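PDB 2Z72: protein-tyrosine-phosphatase from Shewanella sp., which catalyses the hydrolysis of phosphotyrosine as a cold-active phosphatase, probably through a two-zinc centre of the calcineurin-like phosphoesterase family. Local coordinates for residues S57-I62 with L132-R137; L68-V73 with I198-V203; E106-M111 with M142-M147. All blocks are in the same frame, centred on the assembly; numbering follows the deposited sequence. Where two conformers were deposited one is given.

In the fold
The three contacts sample neighbouring parts of one calcineurin-like fold. Interaction 3 is the parallel strand pairing at its core, and the helix that connects its two strands, 122-138, is the one on which interaction 1 docks a loop. Their centres are about 10 Å apart, with Leu-132 and Ala-136 packed on residues of the strand pair. Interaction 2 lies about 11 Å from interaction 3, centre to centre, and joins the same sheet to a second one. Interactions 1 and 2 do not touch. The side chain of Met-111 is about 10 Å from a zinc ion, and strands 72-76, 108-111 and 142-145 lead into segments bearing the zinc ligands Asp-78, His-80, Asp-114 and Asn-149.

Interaction 1. Residues S57-I62 with L132-R137; sequences SEIKQI and LDQQAR
Arg-137 grips Gln-61 end-on, NH1 donating to Gln-61 OE1 at 2.8 Å and NH2 to the same oxygen at 2.9 Å. The pair is a worked example of how a short turn is anchored on a helix. The type I beta turn from Glu-58 to Gln-61 docks against helix 122-138, the connecting helix of a beta-alpha-beta unit in this calcineurin-like fold. OE1 lies in the guanidinium plane, yet the amide is turned 57° against it, and both donors reach the oxygen from the same face of the amide. Glu-58, in the conformer described, lays its CB over the centre of one guanidinium face. Its OE2 lies 3.2 Å from Arg-137 NE, a salt bridge of charges alone, since the oxygen stands well out of the guanidinium plane. The same OE2 accepts from Gln-134 NE2 at 2.9 Å in a nearly straight bond (169°), the donor arriving from above the carboxylate plane. Gln-134 CG is anti to its backbone N, and a bend at chi2 (66°) brings the amide to that oxygen. With a leucine in place of Arg-137, Gln-61 OE1 would probably lose both donors of this contact and the Glu-58 carboxylate its positive mate.

Beneath this polar layer sits Ile-59. Its CG2 touches Gln-134 CA at 3.6 Å, while CB lies 3.6 Å from Asp-133 OD2. That carboxylate is held by Trp-190, which also touches Ile-59, and by a salt bridge to Lys-194. Beside Gln-134, a water accepts from Ser-57 N and donates to Gln-134 OE1 at 3.0 Å.

Interaction 2. Residues L68-V73 with I198-V203; sequences LGIKKV and IKINDV
Leu-68 meets Asn-201 through its backbone, Leu-68 C lying 3.6 Å from Asn-201 OD1 while the leucine side chain starts off away from the other segment. Gly-69 follows with a positive phi of 69°, and after it the chain offers both its polar groups at Ile-70 to the Asn-201 amide. Ile-70 N donates to Asn-201 OD1 at 3.0 Å, and Asn-201 ND2 donates to Ile-70 O at 2.8 Å. Each donor lies in the carbonyl plane of its acceptor and uses a lone pair, so one side-chain amide satisfies a residue's N-H and C=O together, as a neighbouring strand might. Asn-201 sits at the second position of a type II' turn, Ile-200 to Val-203, which closes the hairpin of strands 197-200 and 203-206; with chi1 at -52°, CG stands beside the backbone N, and this turn of the side chain carries its amide end in to Ile-70. The apolar side of Ile-70 is used as well, CG1 resting 3.7 Å from Ile-200 CG2. Further on, Val-73 reaches the same methyl tip to tip, its CG2 being 4.0 Å from Ile-200 CG2.

The contact thus bridges two sheets of the fold: strand 72-76 runs between strands 108-111 and 315-319, while strand 197-200 lies between 66-67 and 203-206, and Val-110 of strand 108-111 touches both Val-73 and Ile-200.

Interaction 3. Residues E106-M111 with M142-M147; sequences EGHMVM and MVHLLM
Met-142 lies alongside His-108, pointing the same way, and covers one face of its imidazole. In the conformer described, Met-142 CB stands 3.8 Å from the ring centroid almost on the ring normal, a CH-pi contact. A bend at the end of the methionine chain accompanies an oblique sulfur-aromatic approach, with SD 3.4 Å from His-108 CE1. The ring of His-144 is set differently: its plane is 41° from that of His-108, neither stacked nor edge-to-face, and the two rings meet nitrogen to nitrogen. His-108 ND1 and His-144 NE2 are 2.8 Å apart in a nearly straight hydrogen bond (173°), with ND1 near the plane of the His-144 ring. Both histidines leave the same face of the sheet, and a shared first torsion, CG beside the backbone N (chi1 -68° for His-108), sets their rings where they meet. Tyr-67 adds an edge-to-face partner for the His-144 ring.

Below these side chains the classic parallel pairing of a beta-alpha-beta unit is plain. Met-109 N donates to Met-142 O at 2.8 Å and Met-109 O accepts from His-144 N at 2.8 Å; Met-111 repeats the pattern with His-144 O and Leu-146 N. The opposite face carries Met-109, Val-143, Met-111 and Leu-145. Met-111 and Leu-145 run side by side, CG to CD1 3.9 Å, and Met-129 of helix 122-138 touches Met-109, Met-111 and Val-143.

Either imidazole could be the donor of the buried bond. It needs a proton on one nitrogen and a lone pair on the other, which would probably disfavour carrying a positive charge on both rings at once.

Interaction 1. Residues S57-I62 with L132-R137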
loop_
_atom_site.group_PDB
_atom_site.type_symbol
_atom_site.label_atom_id
_atom_site.label_comp_id
_atom_site.label_asym_id
_atom_site.label_seq_id
_atom_site.Cartn_x
_atom_site.Cartn_y
_atom_site.Cartn_z
ATOM N N SER A 57 11.770 -15.810 0.490
ATOM C CA SER A 57 11.511 -16.791 -0.540
ATOM C C SER A 57 10.023 -17.009 -0.765
ATOM O O SER A 57 9.668 -17.879 -1.555
ATOM C CB SER A 57 12.228 -18.111 -0.153
ATOM O OG SER A 57 11.652 -18.666 1.031
ATOM N N GLU A 58 9.033 -16.395 -0.145
ATOM C CA GLU A 58 7.610 -16.577 -0.152
ATOM C C GLU A 58 6.787 -15.312 -0.483
ATOM O O GLU A 58 5.785 -15.524 -1.172
ATOM C CB GLU A 58 7.050 -17.063 1.208
ATOM C CG GLU A 58 7.855 -18.010 2.039
ATOM C CD GLU A 58 7.471 -18.331 3.441
ATOM O OE1 GLU A 58 7.964 -19.280 4.110
ATOM O OE2 GLU A 58 6.640 -17.657 4.070
ATOM N N ILE A 59 7.049 -14.063 -0.059
ATOM C CA ILE A 59 6.081 -12.985 -0.087
ATOM C C ILE A 59 5.932 -12.338 -1.452
ATOM O O ILE A 59 5.071 -11.492 -1.612
ATOM C CB ILE A 59 6.374 -11.900 0.974
ATOM C CG1 ILE A 59 7.711 -11.220 0.689
ATOM C CG2 ILE A 59 6.339 -12.492 2.338
ATOM C CD1 ILE A 59 8.018 -10.051 1.608
ATOM N N LYS A 60 6.751 -12.758 -2.431
ATOM C CA LYS A 60 6.538 -12.331 -3.799
ATOM C C LYS A 60 5.573 -13.262 -4.548
ATOM O O LYS A 60 5.284 -13.007 -5.731
ATOM C CB LYS A 60 7.834 -12.150 -4.577
ATOM C CG LYS A 60 8.815 -11.213 -3.865
ATOM C CD LYS A 60 10.058 -10.785 -4.627
ATOM C CE LYS A 60 10.986 -11.927 -4.772
ATOM N NZ LYS A 60 12.315 -11.559 -5.416
ATOM N N GLN A 61 5.018 -14.272 -3.900
ATOM C CA GLN A 61 3.957 -15.089 -4.496
ATOM C C GLN A 61 2.687 -14.255 -4.614
ATOM O O GLN A 61 2.303 -13.556 -3.690
ATOM C CB GLN A 61 3.745 -16.298 -3.617
ATOM C CG GLN A 61 4.878 -17.270 -3.540
ATOM C CD GLN A 61 4.752 -18.342 -2.460
ATOM O OE1 GLN A 61 3.811 -18.300 -1.645
ATOM N NE2 GLN A 61 5.742 -19.193 -2.414
ATOM N N ILE A 62 2.002 -14.427 -5.734
ATOM C CA ILE A 62 0.717 -13.740 -5.942
ATOM C C ILE A 62 -0.332 -14.442 -5.113
ATOM O O ILE A 62 -0.504 -15.660 -5.215
ATOM C CB ILE A 62 0.324 -13.723 -7.421
ATOM C CG1 ILE A 62 1.356 -12.993 -8.296
ATOM C CG2 ILE A 62 -1.062 -13.127 -7.638
ATOM C CD1 ILE A 62 1.244 -13.246 -9.777
ATOM N N LEU A 132 7.137 -6.844 7.342
ATOM C CA LEU A 132 5.858 -7.126 8.012
ATOM C C LEU A 132 5.097 -8.170 7.237
ATOM O O LEU A 132 4.404 -9.030 7.840
ATOM C CB LEU A 132 5.121 -5.789 8.112
ATOM C CG LEU A 132 4.074 -5.820 9.201
ATOM C CD1 LEU A 132 4.744 -5.696 10.588
ATOM C CD2 LEU A 132 3.080 -4.700 9.020
ATOM N N ASP A 133 5.141 -8.122 5.907
ATOM C CA ASP A 133 4.484 -9.119 5.047
ATOM C C ASP A 133 4.957 -10.500 5.434
ATOM O O ASP A 133 4.163 -11.433 5.681
ATOM C CB ASP A 133 4.788 -8.693 3.610
ATOM C CG ASP A 133 4.075 -9.368 2.450
ATOM O OD1 ASP A 133 3.296 -10.337 2.679
ATOM O OD2 ASP A 133 4.331 -8.930 1.310
ATOM N N GLN A 134 6.276 -10.721 5.512
ATOM C CA GLN A 134 6.826 -11.996 5.885
ATOM C C GLN A 134 6.447 -12.375 7.312
ATOM O O GLN A 134 6.055 -13.528 7.561
ATOM C CB GLN A 134 8.345 -12.016 5.691
ATOM C CG GLN A 134 8.924 -13.380 6.054
ATOM C CD GLN A 134 8.475 -14.513 5.116
ATOM O OE1 GLN A 134 8.900 -14.600 3.991
ATOM N NE2 GLN A 134 7.613 -15.406 5.526
ATOM N N GLN A 135 6.563 -11.442 8.255
ATOM C CA GLN A 135 6.247 -11.758 9.624
ATOM C C GLN A 135 4.765 -12.143 9.822
ATOM O O GLN A 135 4.474 -13.047 10.604
ATOM C CB GLN A 135 6.588 -10.569 10.534
ATOM C CG GLN A 135 8.095 -10.307 10.623
ATOM C CD GLN A 135 8.396 -9.070 11.436
ATOM O OE1 GLN A 135 7.525 -8.218 11.632
ATOM N NE2 GLN A 135 9.629 -8.968 11.934
ATOM N N ALA A 136 3.883 -11.433 9.119
ATOM C CA ALA A 136 2.457 -11.731 9.223
ATOM C C ALA A 136 2.217 -13.169 8.717
ATOM O O ALA A 136 1.540 -13.944 9.374
ATOM C CB ALA A 136 1.640 -10.730 8.475
ATOM N N ARG A 137 2.803 -13.502 7.580
ATOM C CA ARG A 137 2.662 -14.853 7.057
ATOM C C ARG A 137 3.151 -15.876 8.037
ATOM O O ARG A 137 2.506 -16.900 8.259
ATOM C CB ARG A 137 3.372 -14.951 5.682
ATOM C CG ARG A 137 3.166 -16.263 4.988
ATOM C CD ARG A 137 3.631 -16.260 3.557
ATOM N NE ARG A 137 3.646 -17.593 2.969
ATOM C CZ ARG A 137 3.682 -17.815 1.669
ATOM N NH1 ARG A 137 3.656 -16.828 0.786
ATOM N NH2 ARG A 137 3.721 -19.052 1.182
HETATM O O HOH W 1 11.150 -16.515 3.409
HETATM O O HOH W 2 2.848 -11.629 0.265
#

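Interaction 2. Residues L68-V73 with I198-V203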
loop_
_atom_site.group_PDB
_atom_site.type_symbol
_atom_site.label_atom_id
_atom_site.label_comp_id
_atom_site.label_asym_id
_atom_site.label_seq_id
_atom_site.Cartn_x
_atom_site.Cartn_y
_atom_site.Cartn_z
ATOM N N LEU A 68 -12.522 -15.318 2.995
ATOM C CA LEU A 68 -13.656 -15.572 3.854
ATOM C C LEU A 68 -13.187 -15.880 5.259
ATOM O O LEU A 68 -12.119 -16.480 5.456
ATOM C CB LEU A 68 -14.342 -16.860 3.448
ATOM C CG LEU A 68 -14.963 -17.161 2.105
ATOM C CD1 LEU A 68 -15.552 -18.589 1.991
ATOM C CD2 LEU A 68 -16.009 -16.088 1.938
ATOM N N GLY A 69 -14.023 -15.561 6.230
ATOM C CA GLY A 69 -13.808 -16.014 7.585
ATOM C C GLY A 69 -12.648 -15.440 8.343
ATOM O O GLY A 69 -12.089 -16.071 9.228
ATOM N N ILE A 70 -12.277 -14.212 8.002
ATOM C CA ILE A 70 -11.126 -13.552 8.657
ATOM C C ILE A 70 -11.603 -12.803 9.899
ATOM O O ILE A 70 -12.389 -11.841 9.821
ATOM C CB ILE A 70 -10.380 -12.648 7.659
ATOM C CG1 ILE A 70 -9.960 -13.404 6.387
ATOM C CG2 ILE A 70 -9.188 -12.018 8.340
ATOM C CD1 ILE A 70 -9.216 -14.698 6.571
ATOM N N LYS A 71 -11.121 -13.238 11.047
ATOM C CA LYS A 71 -11.638 -12.727 12.317
ATOM C C LYS A 71 -11.305 -11.264 12.560
ATOM O O LYS A 71 -12.134 -10.539 13.105
ATOM C CB LYS A 71 -11.177 -13.604 13.490
ATOM C CG LYS A 71 -11.828 -15.013 13.441
ATOM C CD LYS A 71 -11.423 -15.909 14.563
ATOM C CE LYS A 71 -12.018 -17.338 14.456
ATOM N NZ LYS A 71 -11.953 -17.926 13.077
ATOM N N LYS A 72 -10.087 -10.830 12.171
ATOM C CA LYS A 72 -9.720 -9.432 12.534
ATOM C C LYS A 72 -8.926 -8.835 11.400
ATOM O O LYS A 72 -8.023 -9.494 10.860
ATOM C CB LYS A 72 -9.118 -9.365 13.894
ATOM C CG LYS A 72 -7.783 -9.647 14.153
ATOM C CD LYS A 72 -7.253 -9.549 15.583
ATOM C CE LYS A 72 -5.837 -10.123 15.426
ATOM N NZ LYS A 72 -5.179 -10.258 16.723
ATOM N N VAL A 73 -9.266 -7.624 11.096
ATOM C CA VAL A 73 -8.627 -6.886 9.987
ATOM C C VAL A 73 -8.305 -5.482 10.507
ATOM O O VAL A 73 -9.124 -4.880 11.206
ATOM C CB VAL A 73 -9.569 -6.791 8.770
ATOM C CG1 VAL A 73 -8.882 -6.061 7.591
ATOM C CG2 VAL A 73 -10.013 -8.158 8.282
ATOM N N ILE A 198 -9.298 -5.963 -3.353
ATOM C CA ILE A 198 -9.556 -7.237 -2.660
ATOM C C ILE A 198 -10.868 -7.164 -1.897
ATOM O O ILE A 198 -11.412 -6.099 -1.612
ATOM C CB ILE A 198 -8.398 -7.651 -1.733
ATOM C CG1 ILE A 198 -8.248 -6.725 -0.519
ATOM C CG2 ILE A 198 -7.119 -7.793 -2.511
ATOM C CD1 ILE A 198 -7.299 -7.250 0.537
ATOM N N LYS A 199 -11.365 -8.355 -1.569
ATOM C CA LYS A 199 -12.569 -8.535 -0.761
ATOM C C LYS A 199 -12.226 -9.420 0.410
ATOM O O LYS A 199 -11.664 -10.494 0.229
ATOM C CB LYS A 199 -13.653 -9.201 -1.629
ATOM C CG LYS A 199 -15.017 -9.316 -0.947
ATOM C CD LYS A 199 -16.045 -9.994 -1.933
ATOM C CE LYS A 199 -17.346 -10.359 -1.286
ATOM N NZ LYS A 199 -18.115 -11.114 -2.300
ATOM N N ILE A 200 -12.478 -8.956 1.621
ATOM C CA ILE A 200 -12.307 -9.764 2.805
ATOM C C ILE A 200 -13.647 -9.743 3.544
ATOM O O ILE A 200 -14.161 -8.698 3.911
ATOM C CB ILE A 200 -11.184 -9.265 3.741
ATOM C CG1 ILE A 200 -9.857 -9.161 3.026
ATOM C CG2 ILE A 200 -11.112 -10.141 4.985
ATOM C CD1 ILE A 200 -8.726 -8.607 3.890
ATOM N N ASN A 201 -14.225 -10.918 3.735
ATOM C CA ASN A 201 -15.544 -11.024 4.406
ATOM C C ASN A 201 -16.517 -10.181 3.578
ATOM O O ASN A 201 -16.594 -10.376 2.360
ATOM C CB ASN A 201 -15.474 -10.638 5.887
ATOM C CG ASN A 201 -14.391 -11.395 6.640
ATOM O OD1 ASN A 201 -14.069 -12.544 6.325
ATOM N ND2 ASN A 201 -13.909 -10.729 7.706
ATOM N N ASP A 202 -17.263 -9.298 4.219
ATOM C CA ASP A 202 -18.272 -8.474 3.600
ATOM C C ASP A 202 -17.763 -7.065 3.320
ATOM O O ASP A 202 -18.542 -6.121 3.285
ATOM C CB ASP A 202 -19.500 -8.479 4.498
ATOM C CG ASP A 202 -19.248 -7.872 5.858
ATOM O OD1 ASP A 202 -20.225 -7.377 6.494
ATOM O OD2 ASP A 202 -18.105 -7.868 6.338
ATOM N N VAL A 203 -16.444 -6.922 3.044
ATOM C CA VAL A 203 -15.843 -5.608 2.837
ATOM C C VAL A 203 -14.966 -5.640 1.591
ATOM O O VAL A 203 -14.175 -6.578 1.392
ATOM C CB VAL A 203 -15.017 -5.182 4.063
ATOM C CG1 VAL A 203 -14.456 -3.788 3.872
ATOM C CG2 VAL A 203 -15.838 -5.279 5.335
#

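Interaction 3. Residues E106-M111 with M142-M147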
loop_
_atom_site.group_PDB
_atom_site.type_symbol
_atom_site.label_atom_id
_atom_site.label_comp_id
_atom_site.label_asym_id
_atom_site.label_seq_id
_atom_site.Cartn_x
_atom_site.Cartn_y
_atom_site.Cartn_z
ATOM N N GLU A 106 -3.060 -13.827 13.689
ATOM C CA GLU A 106 -3.645 -14.296 12.469
ATOM C C GLU A 106 -4.502 -13.218 11.821
ATOM O O GLU A 106 -5.220 -13.480 10.840
ATOM C CB GLU A 106 -4.492 -15.554 12.682
ATOM C CG GLU A 106 -3.643 -16.694 13.240
ATOM C CD GLU A 106 -4.386 -17.999 13.339
ATOM O OE1 GLU A 106 -3.708 -19.022 13.492
ATOM O OE2 GLU A 106 -5.627 -17.933 13.252
ATOM N N GLY A 107 -4.432 -11.970 12.377
ATOM C CA GLY A 107 -5.129 -10.875 11.736
ATOM C C GLY A 107 -4.590 -10.584 10.349
ATOM O O GLY A 107 -3.468 -10.984 9.986
ATOM N N HIS A 108 -5.390 -9.835 9.564
ATOM C CA HIS A 108 -5.000 -9.306 8.280
ATOM C C HIS A 108 -4.887 -7.807 8.347
ATOM O O HIS A 108 -5.729 -7.140 8.918
ATOM C CB HIS A 108 -5.976 -9.701 7.175
ATOM C CG HIS A 108 -5.941 -11.166 6.865
ATOM N ND1 HIS A 108 -6.301 -11.577 5.589
ATOM C CD2 HIS A 108 -5.631 -12.248 7.571
ATOM C CE1 HIS A 108 -6.195 -12.912 5.564
ATOM N NE2 HIS A 108 -5.796 -13.346 6.726
ATOM N N MET A 109 -3.826 -7.258 7.733
ATOM C CA MET A 109 -3.696 -5.849 7.514
ATOM C C MET A 109 -3.956 -5.543 6.047
ATOM O O MET A 109 -3.399 -6.241 5.194
ATOM C CB MET A 109 -2.247 -5.385 7.853
ATOM C CG MET A 109 -1.983 -3.962 7.451
ATOM S SD MET A 109 -0.307 -3.395 7.843
ATOM C CE MET A 109 -0.393 -3.229 9.571
ATOM N N VAL A 110 -4.738 -4.524 5.743
ATOM C CA VAL A 110 -4.908 -4.057 4.382
ATOM C C VAL A 110 -4.340 -2.631 4.344
ATOM O O VAL A 110 -4.887 -1.736 4.978
ATOM C CB VAL A 110 -6.351 -4.045 3.891
ATOM C CG1 VAL A 110 -6.383 -3.731 2.419
ATOM C CG2 VAL A 110 -7.031 -5.400 4.164
ATOM N N MET A 111 -3.252 -2.464 3.627
ATOM C CA MET A 111 -2.723 -1.114 3.373
ATOM C C MET A 111 -3.107 -0.758 1.953
ATOM O O MET A 111 -2.572 -1.311 0.997
ATOM C CB MET A 111 -1.191 -1.095 3.576
ATOM C CG MET A 111 -0.624 0.291 3.219
ATOM S SD MET A 111 1.085 0.533 3.747
ATOM C CE MET A 111 0.889 0.676 5.513
ATOM N N MET A 142 -1.809 -12.032 7.544
ATOM C CA MET A 142 -1.457 -11.544 6.224
ATOM C C MET A 142 -1.337 -10.038 6.220
ATOM O O MET A 142 -2.157 -9.358 6.860
ATOM C CB MET A 142 -2.484 -11.886 5.134
ATOM C CG MET A 142 -2.610 -13.347 4.781
ATOM S SD MET A 142 -3.685 -13.660 3.371
ATOM C CE MET A 142 -2.502 -13.350 2.029
ATOM N N VAL A 143 -0.384 -9.524 5.414
ATOM C CA VAL A 143 -0.444 -8.151 4.970
ATOM C C VAL A 143 -0.848 -8.156 3.506
ATOM O O VAL A 143 -0.238 -8.827 2.668
ATOM C CB VAL A 143 0.960 -7.483 5.080
ATOM C CG1 VAL A 143 0.977 -6.129 4.403
ATOM C CG2 VAL A 143 1.398 -7.406 6.529
ATOM N N HIS A 144 -1.887 -7.402 3.209
ATOM C CA HIS A 144 -2.340 -7.104 1.873
ATOM C C HIS A 144 -1.883 -5.689 1.555
ATOM O O HIS A 144 -2.484 -4.713 1.980
ATOM C CB HIS A 144 -3.867 -7.149 1.757
ATOM C CG HIS A 144 -4.447 -8.438 2.208
ATOM N ND1 HIS A 144 -4.592 -9.547 1.375
ATOM C CD2 HIS A 144 -4.948 -8.788 3.421
ATOM C CE1 HIS A 144 -5.156 -10.455 2.100
ATOM N NE2 HIS A 144 -5.377 -10.072 3.366
ATOM N N LEU A 145 -0.767 -5.587 0.795
ATOM C CA LEU A 145 -0.352 -4.279 0.314
ATOM C C LEU A 145 -0.992 -4.099 -1.050
ATOM O O LEU A 145 -0.663 -4.853 -1.975
ATOM C CB LEU A 145 1.147 -4.190 0.154
ATOM C CG LEU A 145 1.663 -2.886 -0.465
ATOM C CD1 LEU A 145 1.178 -1.650 0.294
ATOM C CD2 LEU A 145 3.162 -2.922 -0.550
ATOM N N LEU A 146 -1.923 -3.162 -1.174
ATOM C CA LEU A 146 -2.570 -2.914 -2.437
ATOM C C LEU A 146 -1.842 -1.805 -3.174
ATOM O O LEU A 146 -1.277 -0.863 -2.580
ATOM C CB LEU A 146 -4.043 -2.517 -2.314
ATOM C CG LEU A 146 -4.875 -3.440 -1.444
ATOM C CD1 LEU A 146 -6.330 -2.982 -1.456
ATOM C CD2 LEU A 146 -4.758 -4.896 -1.892
ATOM N N MET A 147 -1.863 -1.879 -4.499
ATOM C CA MET A 147 -1.329 -0.803 -5.342
ATOM C C MET A 147 -2.227 0.411 -5.368
ATOM O O MET A 147 -3.424 0.317 -5.630
ATOM C CB MET A 147 -1.197 -1.273 -6.775
ATOM C CG MET A 147 -0.240 -2.420 -7.008
ATOM S SD MET A 147 1.517 -1.908 -6.966
ATOM C CE MET A 147 1.722 -1.237 -8.573
#